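Local atomic coordinates of phosphatidylserine synthase (Haemophilus influenzae, PDB entry 3HSI), a protein that belongs to the phospholipase D superfamily, whose two-motif members fold into two alpha/beta lobes with an active site between them. Residues 261-266 / 380-385; 185-190 / 393-398. All blocks are in the same frame, centred on the assembly; numbering follows the deposited sequence.

Both contacts involve one strand and the loop leading into it. In interaction 1 the loop residues 380-385 meet the helix 261-266; in interaction 2 the strand 393-398 meets the helix 185-190. Their centres lie about 17 Å apart, yet the two join directly, because L396 CD1 packs 3.8 Å from L266 CD1 while its neighbour along the strand, L395, serves the other helix. T378 OG1 ties them again, hydrogen-bonding to the backbone of both N380 and N393. Each probably lies near the active site: N381 bonds to K366, probably the lysine of the second His-x-Lys motif, and OD1 of N393 accepts from the backbone N of K144, within the phospholipase D active-site motif.

Interaction 1: residues 261-266 / 380-385; sequences QVIEDL and NNLNPR
I263, N380 and L382 form a small, buried, mainly apolar contact between one side of helix 258-268 and the loop that connects strands 374-378 and 391-398. It illustrates how one branched side chain can reach two residues of a loop. I263 sends its two arms to different partners. With CG1 beside the backbone N (chi1 -60°), CG2 falls anti to it and meets CD2 of L382 at 4.0 Å, methyl against methyl. The longer arm is extended at chi2 and carries CD1 to 3.8 Å from ND2 of N380, a van der Waals approach of a methyl over an amide face. L287 of helix 285-296 touches both I263 and L382, which makes their pair part of a larger hydrophobic cluster.

The amide of N380 is used in two ways. With CG anti to the backbone N (chi1 -172°), the side chain presents the flat face of its amide to I263, whose CD1 lies over the nitrogen, while OD1 accepts the backbone N-H of L382, at 2.6 Å from N to OD1. This N-H is two residues on, which makes the motif an Asx turn; the donor lies in the carbonyl plane. L382 follows in a left-handed helical backbone conformation. Next along the loop, N381 hydrogen-bonds through OD1 to K366. On the helix, L259 and N260 also touch N380, and E264 bonds to W387, further along the same loop, and forms a salt bridge with R216 of the second subunit.

Dispersion, methyl to methyl and methyl over amide face, thus probably supplies most of the attraction across the contact, whereas the Asx turn helps to set the rotation of the N380 amide and so which face meets I263.

Interaction 2: residues 185-190 / 393-398; sequences DSMVNF and NGLLIY
The helix 185-190 lies well clear of the strand 393-398, the closest alpha carbons being those of M187 and N393 at 10.4 Å, and one long side chain spans the gap. M187, present as selenomethionine, runs out from the helix with CG beside the backbone N and an extended chi2, then turns about the CG-SE bond (chi3 92°), which delivers the CE methyl to the strand. There CE meets two residues: ND2 of N393 at 3.7 Å and CD2 of L395 at 4.1 Å. The M187 chain crosses that of N393 at about a right angle and only its end methyl makes the touch. CE lies beyond the nitrogen end of the amide, lifted from its plane. The CB of L395 leaves the strand across the direction of the helix, and its branched end, CD2, closes the distance.

Helix 181-195 also covers the sheet of strands 52-56 and 146-148, where M187 rests on V147, so the residue bridges this sheet and the one containing strand 391-398. The N393 amide is gripped at both ends: OD1 bonds to Y154 OH and to the backbone N of K144, and ND2 to Y232 OH.

An amide with OD1 held by two donors and ND2 bonded to Y232 can meet a methyl group probably at little cost. The M187 side chain thus touches both sheets, its CE packing on L395 by dispersion, while polar bonds hold N393.

Interaction 1: residues 261-266 / 380-385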
# COMPACT_ATOMS: atom_id res chain seq x y z
N GLN C 261 3.88 15.07 10.16
CA GLN C 261 3.39 15.69 11.39
C GLN C 261 3.61 17.21 11.36
O GLN C 261 2.71 17.96 11.70
CB GLN C 261 4.06 15.07 12.63
CG GLN C 261 3.32 13.87 13.20
CD GLN C 261 4.24 12.90 13.99
OE1 GLN C 261 5.31 13.29 14.48
NE2 GLN C 261 3.82 11.63 14.08
N VAL C 262 4.79 17.65 10.92
CA VAL C 262 5.06 19.08 10.77
C VAL C 262 4.13 19.77 9.75
O VAL C 262 3.56 20.82 10.03
CB VAL C 262 6.56 19.36 10.47
CG1 VAL C 262 6.75 20.79 9.97
CG2 VAL C 262 7.39 19.13 11.74
N ILE C 263 3.96 19.20 8.58
CA ILE C 263 3.00 19.76 7.62
C ILE C 263 1.56 19.88 8.20
O ILE C 263 0.92 20.96 8.13
CB ILE C 263 3.06 18.97 6.28
CG1 ILE C 263 4.49 19.07 5.71
CG2 ILE C 263 1.97 19.47 5.30
CD1 ILE C 263 4.87 17.99 4.63
N GLU C 264 1.07 18.79 8.79
CA GLU C 264 -0.26 18.81 9.40
C GLU C 264 -0.34 19.92 10.44
O GLU C 264 -1.31 20.65 10.49
CB GLU C 264 -0.61 17.44 10.02
CG GLU C 264 -0.63 16.31 8.98
CD GLU C 264 -0.92 14.92 9.56
OE1 GLU C 264 -1.39 14.86 10.71
OE2 GLU C 264 -0.70 13.90 8.86
N ASP C 265 0.70 20.05 11.25
CA ASP C 265 0.72 21.08 12.27
C ASP C 265 0.87 22.51 11.72
O ASP C 265 0.34 23.45 12.30
CB ASP C 265 1.80 20.78 13.33
CG ASP C 265 1.45 19.53 14.19
OD1 ASP C 265 0.26 19.09 14.18
OD2 ASP C 265 2.35 18.99 14.87
N LEU C 266 1.59 22.65 10.62
CA LEU C 266 1.70 23.93 9.93
C LEU C 266 0.30 24.39 9.49
O LEU C 266 -0.09 25.52 9.74
CB LEU C 266 2.70 23.87 8.78
CG LEU C 266 4.22 23.88 9.07
CD1 LEU C 266 5.04 23.61 7.80
CD2 LEU C 266 4.66 25.23 9.64
N ASN C 380 7.97 17.13 -1.11
CA ASN C 380 6.69 16.44 -0.83
C ASN C 380 5.56 16.97 -1.75
O ASN C 380 5.25 18.16 -1.77
CB ASN C 380 6.36 16.57 0.67
CG ASN C 380 5.16 15.73 1.10
OD1 ASN C 380 4.12 15.71 0.45
ND2 ASN C 380 5.31 15.06 2.22
N ASN C 381 4.96 16.07 -2.54
CA ASN C 381 3.89 16.42 -3.48
C ASN C 381 2.56 16.64 -2.77
O ASN C 381 1.55 16.93 -3.43
CB ASN C 381 3.69 15.30 -4.53
CG ASN C 381 4.82 15.22 -5.53
OD1 ASN C 381 5.34 16.24 -5.97
ND2 ASN C 381 5.19 14.01 -5.91
N LEU C 382 2.52 16.52 -1.45
CA LEU C 382 1.25 16.74 -0.75
C LEU C 382 0.13 15.86 -1.30
O LEU C 382 -1.00 16.32 -1.58
CB LEU C 382 0.86 18.22 -0.82
CG LEU C 382 1.90 19.12 -0.12
CD1 LEU C 382 1.66 20.62 -0.42
CD2 LEU C 382 1.85 18.85 1.38
N ASN C 383 0.45 14.57 -1.47
CA ASN C 383 -0.52 13.57 -1.94
C ASN C 383 -0.52 12.32 -1.04
O ASN C 383 0.39 12.15 -0.25
CB ASN C 383 -0.24 13.23 -3.42
CG ASN C 383 1.12 12.60 -3.66
OD1 ASN C 383 1.96 12.41 -2.75
ND2 ASN C 383 1.37 12.28 -4.91
N PRO C 384 -1.54 11.44 -1.16
CA PRO C 384 -1.51 10.23 -0.32
C PRO C 384 -0.26 9.33 -0.43
O PRO C 384 0.09 8.71 0.57
CB PRO C 384 -2.75 9.46 -0.78
CG PRO C 384 -3.69 10.61 -1.26
CD PRO C 384 -2.76 11.50 -1.99
N ARG C 385 0.38 9.23 -1.61
CA ARG C 385 1.68 8.51 -1.78
C ARG C 385 2.73 9.02 -0.80
O ARG C 385 3.44 8.24 -0.14
CB ARG C 385 2.31 8.79 -3.16
CG ARG C 385 1.83 7.97 -4.31
CD ARG C 385 2.90 7.96 -5.40
NE ARG C 385 4.02 7.09 -5.02
CZ ARG C 385 4.01 5.77 -5.09
NH1 ARG C 385 2.92 5.14 -5.53
NH2 ARG C 385 5.07 5.06 -4.71

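Interaction 2: residues 185-190 / 393-398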
# COMPACT_ATOMS: atom_id res chain seq x y z
N ASP C 185 26.79 19.83 6.44
CA ASP C 185 27.29 18.67 7.21
C ASP C 185 26.12 17.79 7.68
O ASP C 185 26.20 16.60 7.64
CB ASP C 185 28.10 19.13 8.39
CG ASP C 185 29.46 19.70 7.99
OD1 ASP C 185 29.88 19.56 6.81
OD2 ASP C 185 30.10 20.30 8.88
N SER C 186 25.01 18.40 8.07
CA SER C 186 23.87 17.63 8.58
C SER C 186 23.25 16.76 7.50
O SER C 186 22.83 15.64 7.76
CB SER C 186 22.81 18.57 9.13
OG SER C 186 21.66 17.84 9.54
N MSE C 187 23.19 17.30 6.28
CA MSE C 187 22.58 16.59 5.18
C MSE C 187 23.44 15.39 4.68
O MSE C 187 22.93 14.26 4.50
CB MSE C 187 22.20 17.60 4.09
CG MSE C 187 21.09 18.52 4.61
SE MSE C 187 20.28 19.58 3.21
CE MSE C 187 18.83 18.31 2.78
N VAL C 188 24.73 15.64 4.55
CA VAL C 188 25.68 14.60 4.22
C VAL C 188 25.74 13.51 5.30
O VAL C 188 25.88 12.34 4.98
CB VAL C 188 27.09 15.23 4.05
CG1 VAL C 188 28.19 14.14 4.00
CG2 VAL C 188 27.10 16.17 2.83
N ASN C 189 25.67 13.90 6.57
CA ASN C 189 25.63 12.92 7.66
C ASN C 189 24.40 11.99 7.56
O ASN C 189 24.52 10.77 7.74
CB ASN C 189 25.71 13.59 9.01
CG ASN C 189 27.11 14.05 9.35
OD1 ASN C 189 28.09 13.59 8.77
ND2 ASN C 189 27.22 14.94 10.31
N PHE C 190 23.25 12.57 7.23
CA PHE C 190 22.01 11.79 7.07
C PHE C 190 22.18 10.77 5.96
O PHE C 190 21.81 9.58 6.09
CB PHE C 190 20.81 12.73 6.76
CG PHE C 190 19.52 11.99 6.55
CD1 PHE C 190 18.81 11.48 7.62
CD2 PHE C 190 19.04 11.74 5.26
CE1 PHE C 190 17.62 10.75 7.42
CE2 PHE C 190 17.85 11.00 5.06
CZ PHE C 190 17.15 10.52 6.13
N ASN C 393 11.79 14.52 2.35
CA ASN C 393 12.41 15.42 3.31
C ASN C 393 11.96 16.88 3.16
O ASN C 393 11.15 17.20 2.29
CB ASN C 393 13.93 15.26 3.35
CG ASN C 393 14.63 15.84 2.12
OD1 ASN C 393 14.00 16.10 1.09
ND2 ASN C 393 15.95 16.03 2.23
N GLY C 394 12.46 17.75 4.03
CA GLY C 394 12.11 19.15 3.99
C GLY C 394 13.08 20.03 4.75
O GLY C 394 13.74 19.59 5.70
N LEU C 395 13.18 21.28 4.30
CA LEU C 395 13.82 22.31 5.09
C LEU C 395 12.70 23.24 5.55
O LEU C 395 12.07 23.93 4.74
CB LEU C 395 14.90 23.04 4.29
CG LEU C 395 15.97 22.16 3.63
CD1 LEU C 395 16.96 22.99 2.75
CD2 LEU C 395 16.74 21.34 4.69
N LEU C 396 12.44 23.23 6.85
CA LEU C 396 11.52 24.19 7.42
C LEU C 396 12.26 25.45 7.81
O LEU C 396 13.07 25.44 8.74
CB LEU C 396 10.73 23.64 8.62
CG LEU C 396 9.70 24.62 9.22
CD1 LEU C 396 8.58 24.99 8.20
CD2 LEU C 396 9.07 24.10 10.52
N ILE C 397 11.98 26.52 7.09
CA ILE C 397 12.50 27.83 7.44
C ILE C 397 11.53 28.57 8.40
O ILE C 397 10.35 28.70 8.14
CB ILE C 397 12.76 28.69 6.19
CG1 ILE C 397 13.81 28.01 5.30
CG2 ILE C 397 13.19 30.06 6.59
CD1 ILE C 397 13.93 28.58 3.93
N TYR C 398 12.08 29.01 9.53
CA TYR C 398 11.38 29.84 10.49
C TYR C 398 11.93 31.27 10.40
O TYR C 398 13.13 31.49 10.61
CB TYR C 398 11.61 29.27 11.88
CG TYR C 398 10.89 30.00 13.01
CD1 TYR C 398 9.54 30.37 12.89
CD2 TYR C 398 11.55 30.25 14.22
CE1 TYR C 398 8.88 31.03 13.93
CE2 TYR C 398 10.90 30.90 15.27
CZ TYR C 398 9.58 31.29 15.11
OH TYR C 398 8.94 31.91 16.14